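Long-range contact in probable exosome complex exonuclease 2 (Methanothermobacter thermautotrophicus, PDB 2WNR), which is probably a non-catalytic subunit of the archaeal RNA-degrading exosome that helps structure the active site of its partner Rrp41: residues A[50-64]-A[148-162]. Numbering follows the deposited sequence.
Sequences SSRVKLGNTQIIVGV and GNLFDAAVLATVAAL
Asn149 ND2 lies 3.9 Å from Leu55 CD2, and in the plane of its carboxamide the same nitrogen donates to Asp152 OD2. That carboxylate is met from above its plane, while Asn149 OD1 accepts from Asp152 N as the N-cap of the helix. Asp208 takes a further bond from ND2, and Thr197 holds the other carboxylate oxygen. A second flat group, the peptide carbonyl of Ala157, is gripped from opposite faces: Ala161 N reaches it from within the helix, and Ser51 OG from the strand at 2.6 Å. With OG set between the backbone N and the carbonyl carbon (chi1 72°), the hydroxyl reaches the helix backbone, tying the two elements together inside a buried interface.

Along the rest of the interface the contact illustrates how small residues let a helix settle on a β-hairpin. Ala153, Ala157 and Ala161, spaced four apart, turn their methyls to the strands, and the helix axis comes within 6.4 Å of strand 50-55. Val53 CG2 and Val62 CG2, one from each strand, both approach Ala157 CB to 3.5 Å. Ile60 CD1 lies against the methyls of Ala153 and Ala154, and Val64 CG2 meets Ala161 CB at 3.7 Å.

At the turn, Thr58 OG1 donates to Gly148 O (2.7 Å), which Arg35 also engages, and accepts from Asp147 N. A valine in its place would probably leave Asp147 N without this acceptor and cost Gly148 O the hydroxyl donor that ties the turn to the loop before the helix.

In this RNase PH-family domain, helix 150-162 runs roughly antiparallel to strand 50-55. Strand 37-41 extends the sheet beside it, with Ile37 touching Leu55 and Leu156; Val111 of helix 102-117 flanks Ala154 and Thr158, and Met195 of strand 193-201 packs on Asp152 and Val155.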
loop_
_atom_site.group_PDB
_atom_site.type_symbol
_atom_site.label_atom_id
_atom_site.label_comp_id
_atom_site.label_asym_id
_atom_site.label_seq_id
_atom_site.Cartn_x
_atom_site.Cartn_y
_atom_site.Cartn_z
ATOM N N SER A 50 1.942 -10.200 -28.578
ATOM C CA SER A 50 2.891 -9.150 -28.213
ATOM C C SER A 50 3.250 -8.282 -29.406
ATOM O O SER A 50 3.125 -8.717 -30.550
ATOM C CB SER A 50 4.165 -9.752 -27.616
ATOM O OG SER A 50 4.784 -10.662 -28.511
ATOM N N SER A 51 3.706 -7.061 -29.134
ATOM C CA SER A 51 4.133 -6.131 -30.183
ATOM C C SER A 51 5.170 -5.135 -29.687
ATOM O O SER A 51 5.233 -4.833 -28.509
ATOM C CB SER A 51 2.933 -5.370 -30.759
ATOM O OG SER A 51 2.428 -4.412 -29.838
ATOM N N ARG A 52 5.982 -4.634 -30.603
ATOM C CA ARG A 52 6.937 -3.573 -30.312
ATOM C C ARG A 52 6.721 -2.473 -31.349
ATOM O O ARG A 52 6.915 -2.697 -32.552
ATOM C CB ARG A 52 8.375 -4.110 -30.353
ATOM C CG ARG A 52 9.447 -3.079 -30.051
ATOM C CD ARG A 52 10.813 -3.499 -30.596
ATOM N NE ARG A 52 11.779 -3.825 -29.545
ATOM C CZ ARG A 52 12.322 -5.026 -29.346
ATOM N NH1 ARG A 52 12.008 -6.052 -30.130
ATOM N NH2 ARG A 52 13.193 -5.202 -28.359
ATOM N N VAL A 53 6.289 -1.302 -30.887
ATOM C CA VAL A 53 6.070 -0.159 -31.777
ATOM C C VAL A 53 7.081 0.959 -31.520
ATOM O O VAL A 53 7.347 1.333 -30.375
ATOM C CB VAL A 53 4.622 0.386 -31.685
ATOM C CG1 VAL A 53 4.495 1.736 -32.390
ATOM C CG2 VAL A 53 3.662 -0.591 -32.296
ATOM N N LYS A 54 7.655 1.465 -32.604
ATOM C CA LYS A 54 8.511 2.639 -32.556
ATOM C C LYS A 54 7.875 3.736 -33.395
ATOM O O LYS A 54 7.602 3.553 -34.581
ATOM C CB LYS A 54 9.917 2.325 -33.061
ATOM C CG LYS A 54 10.780 1.560 -32.079
ATOM C CD LYS A 54 12.235 1.470 -32.554
ATOM C CE LYS A 54 12.959 2.799 -32.354
ATOM N NZ LYS A 54 14.393 2.752 -32.761
ATOM N N LEU A 55 7.624 4.870 -32.757
ATOM C CA LEU A 55 7.049 6.024 -33.414
ATOM C C LEU A 55 8.070 7.137 -33.200
ATOM O O LEU A 55 8.164 7.711 -32.122
ATOM C CB LEU A 55 5.666 6.342 -32.808
ATOM C CG LEU A 55 4.950 7.676 -33.062
ATOM C CD1 LEU A 55 4.819 8.000 -34.543
ATOM C CD2 LEU A 55 3.576 7.688 -32.397
ATOM N N GLY A 56 8.861 7.415 -34.225
ATOM C CA GLY A 56 10.091 8.160 -34.024
ATOM C C GLY A 56 10.933 7.308 -33.100
ATOM O O GLY A 56 11.167 6.131 -33.379
ATOM N N ASN A 57 11.357 7.880 -31.981
ATOM C CA ASN A 57 12.130 7.131 -30.996
ATOM C C ASN A 57 11.295 6.625 -29.833
ATOM O O ASN A 57 11.777 5.829 -29.026
ATOM C CB ASN A 57 13.299 7.963 -30.475
ATOM C CG ASN A 57 14.424 8.052 -31.464
ATOM O OD1 ASN A 57 14.706 7.093 -32.177
ATOM N ND2 ASN A 57 15.085 9.204 -31.512
ATOM N N THR A 58 10.056 7.102 -29.739
ATOM C CA THR A 58 9.125 6.641 -28.723
ATOM C C THR A 58 8.869 5.160 -28.951
ATOM O O THR A 58 8.421 4.753 -30.020
ATOM C CB THR A 58 7.797 7.452 -28.738
ATOM O OG1 THR A 58 8.069 8.802 -28.348
ATOM C CG2 THR A 58 6.795 6.885 -27.778
ATOM N N GLN A 59 9.180 4.360 -27.940
ATOM C CA GLN A 59 9.117 2.920 -28.076
ATOM C C GLN A 59 8.259 2.289 -26.995
ATOM O O GLN A 59 8.449 2.556 -25.812
ATOM C CB GLN A 59 10.524 2.335 -28.058
ATOM C CG GLN A 59 10.580 0.852 -28.345
ATOM C CD GLN A 59 11.989 0.360 -28.542
ATOM O OE1 GLN A 59 12.898 1.138 -28.839
ATOM N NE2 GLN A 59 12.181 -0.939 -28.393
ATOM N N ILE A 60 7.316 1.454 -27.410
ATOM C CA ILE A 60 6.408 0.787 -26.491
ATOM C C ILE A 60 6.331 -0.691 -26.848
ATOM O O ILE A 60 6.174 -1.049 -28.011
ATOM C CB ILE A 60 4.978 1.410 -26.535
ATOM C CG1 ILE A 60 4.986 2.824 -25.954
ATOM C CG2 ILE A 60 3.965 0.551 -25.769
ATOM C CD1 ILE A 60 3.648 3.511 -26.028
ATOM N N ILE A 61 6.454 -1.543 -25.839
ATOM C CA ILE A 61 6.192 -2.961 -25.998
ATOM C C ILE A 61 4.899 -3.337 -25.280
ATOM O O ILE A 61 4.693 -2.970 -24.128
ATOM C CB ILE A 61 7.348 -3.796 -25.469
ATOM C CG1 ILE A 61 8.582 -3.572 -26.348
ATOM C CG2 ILE A 61 6.957 -5.276 -25.411
ATOM C CD1 ILE A 61 9.856 -3.984 -25.700
ATOM N N VAL A 62 4.023 -4.049 -25.974
ATOM C CA VAL A 62 2.764 -4.468 -25.387
ATOM C C VAL A 62 2.678 -5.982 -25.367
ATOM O O VAL A 62 3.016 -6.640 -26.338
ATOM C CB VAL A 62 1.545 -3.870 -26.136
ATOM C CG1 VAL A 62 0.238 -4.421 -25.583
ATOM C CG2 VAL A 62 1.551 -2.360 -26.044
ATOM N N GLY A 63 2.236 -6.532 -24.248
ATOM C CA GLY A 63 1.957 -7.951 -24.168
ATOM C C GLY A 63 0.492 -8.177 -23.852
ATOM O O GLY A 63 -0.121 -7.395 -23.117
ATOM N N VAL A 64 -0.068 -9.242 -24.418
ATOM C CA VAL A 64 -1.437 -9.636 -24.126
ATOM C C VAL A 64 -1.395 -11.003 -23.449
ATOM O O VAL A 64 -0.930 -11.978 -24.040
ATOM C CB VAL A 64 -2.328 -9.690 -25.396
ATOM C CG1 VAL A 64 -3.762 -10.029 -25.014
ATOM C CG2 VAL A 64 -2.298 -8.382 -26.152
ATOM N N GLY A 148 8.081 11.607 -27.188
ATOM C CA GLY A 148 6.879 12.284 -27.685
ATOM C C GLY A 148 5.723 11.369 -28.080
ATOM O O GLY A 148 5.913 10.357 -28.759
ATOM N N ASN A 149 4.519 11.737 -27.657
ATOM C CA ASN A 149 3.290 11.098 -28.134
ATOM C C ASN A 149 3.180 9.625 -27.741
ATOM O O ASN A 149 3.383 8.718 -28.549
ATOM C CB ASN A 149 3.127 11.286 -29.650
ATOM C CG ASN A 149 1.757 10.864 -30.157
ATOM O OD1 ASN A 149 0.866 10.515 -29.384
ATOM N ND2 ASN A 149 1.587 10.903 -31.474
ATOM N N LEU A 150 2.848 9.408 -26.482
ATOM C CA LEU A 150 2.646 8.087 -25.969
ATOM C C LEU A 150 1.344 7.452 -26.482
ATOM O O LEU A 150 1.297 6.261 -26.755
ATOM C CB LEU A 150 2.616 8.194 -24.459
ATOM C CG LEU A 150 3.822 7.815 -23.595
ATOM C CD1 LEU A 150 5.241 7.820 -24.178
ATOM C CD2 LEU A 150 3.660 8.360 -22.183
ATOM N N PHE A 151 0.303 8.264 -26.619
ATOM C CA PHE A 151 -1.037 7.780 -26.937
ATOM C C PHE A 151 -1.117 7.036 -28.271
ATOM O O PHE A 151 -1.661 5.920 -28.336
ATOM C CB PHE A 151 -2.047 8.933 -26.918
ATOM C CG PHE A 151 -2.070 9.686 -25.633
ATOM C CD1 PHE A 151 -2.948 9.322 -24.614
ATOM C CD2 PHE A 151 -1.211 10.760 -25.429
ATOM C CE1 PHE A 151 -2.964 10.013 -23.407
ATOM C CE2 PHE A 151 -1.219 11.462 -24.222
ATOM C CZ PHE A 151 -2.094 11.085 -23.210
ATOM N N ASP A 152 -0.580 7.659 -29.325
ATOM C CA ASP A 152 -0.700 7.104 -30.670
ATOM C C ASP A 152 0.120 5.838 -30.780
ATOM O O ASP A 152 -0.341 4.858 -31.355
ATOM C CB ASP A 152 -0.285 8.128 -31.720
ATOM C CG ASP A 152 -1.151 9.374 -31.696
ATOM O OD1 ASP A 152 -2.130 9.407 -30.924
ATOM O OD2 ASP A 152 -0.858 10.325 -32.458
ATOM N N ALA A 153 1.316 5.864 -30.192
ATOM C CA ALA A 153 2.194 4.699 -30.105
ATOM C C ALA A 153 1.557 3.578 -29.284
ATOM O O ALA A 153 1.649 2.405 -29.653
ATOM C CB ALA A 153 3.530 5.088 -29.512
ATOM N N ALA A 154 0.898 3.953 -28.186
ATOM C CA ALA A 154 0.271 2.989 -27.283
ATOM C C ALA A 154 -0.899 2.284 -27.943
ATOM O O ALA A 154 -0.967 1.060 -27.936
ATOM C CB ALA A 154 -0.149 3.651 -25.987
ATOM N N VAL A 155 -1.803 3.053 -28.531
ATOM C CA VAL A 155 -2.983 2.482 -29.184
ATOM C C VAL A 155 -2.547 1.565 -30.327
ATOM O O VAL A 155 -3.083 0.470 -30.511
ATOM C CB VAL A 155 -3.935 3.589 -29.701
ATOM C CG1 VAL A 155 -4.986 3.012 -30.629
ATOM C CG2 VAL A 155 -4.588 4.309 -28.530
ATOM N N LEU A 156 -1.550 2.025 -31.074
ATOM C CA LEU A 156 -1.034 1.289 -32.214
ATOM C C LEU A 156 -0.466 -0.069 -31.791
ATOM O O LEU A 156 -0.744 -1.082 -32.428
ATOM C CB LEU A 156 0.026 2.130 -32.925
ATOM C CG LEU A 156 0.562 1.723 -34.298
ATOM C CD1 LEU A 156 -0.516 1.119 -35.210
ATOM C CD2 LEU A 156 1.185 2.938 -34.949
ATOM N N ALA A 157 0.310 -0.074 -30.708
ATOM C CA ALA A 157 0.949 -1.284 -30.193
ATOM C C ALA A 157 -0.063 -2.254 -29.563
ATOM O O ALA A 157 0.054 -3.471 -29.731
ATOM C CB ALA A 157 2.042 -0.925 -29.193
ATOM N N THR A 158 -1.046 -1.712 -28.846
ATOM C CA THR A 158 -2.081 -2.517 -28.225
ATOM C C THR A 158 -2.919 -3.197 -29.295
ATOM O O THR A 158 -3.130 -4.409 -29.234
ATOM C CB THR A 158 -2.978 -1.672 -27.330
ATOM O OG1 THR A 158 -2.166 -0.900 -26.438
ATOM C CG2 THR A 158 -3.914 -2.566 -26.512
ATOM N N VAL A 159 -3.371 -2.419 -30.283
ATOM C CA VAL A 159 -4.096 -2.977 -31.416
ATOM C C VAL A 159 -3.259 -4.056 -32.099
ATOM O O VAL A 159 -3.756 -5.162 -32.353
ATOM C CB VAL A 159 -4.574 -1.885 -32.417
ATOM C CG1 VAL A 159 -5.066 -2.503 -33.717
ATOM C CG2 VAL A 159 -5.704 -1.072 -31.805
ATOM N N ALA A 160 -1.991 -3.746 -32.371
ATOM C CA ALA A 160 -1.102 -4.706 -33.020
ATOM C C ALA A 160 -1.007 -5.996 -32.202
ATOM O O ALA A 160 -1.176 -7.093 -32.743
ATOM C CB ALA A 160 0.279 -4.104 -33.253
ATOM N N ALA A 161 -0.774 -5.855 -30.896
ATOM C CA ALA A 161 -0.633 -7.006 -30.010
ATOM C C ALA A 161 -1.900 -7.871 -29.976
ATOM O O ALA A 161 -1.828 -9.101 -29.936
ATOM C CB ALA A 161 -0.255 -6.549 -28.620
ATOM N N LEU A 162 -3.055 -7.215 -30.008
ATOM C CA LEU A 162 -4.337 -7.906 -29.981
ATOM C C LEU A 162 -4.538 -8.760 -31.222
ATOM O O LEU A 162 -5.078 -9.865 -31.148
ATOM C CB LEU A 162 -5.488 -6.908 -29.845
ATOM C CG LEU A 162 -5.671 -6.297 -28.455
ATOM C CD1 LEU A 162 -6.628 -5.119 -28.474
ATOM C CD2 LEU A 162 -6.037 -7.303 -27.400
#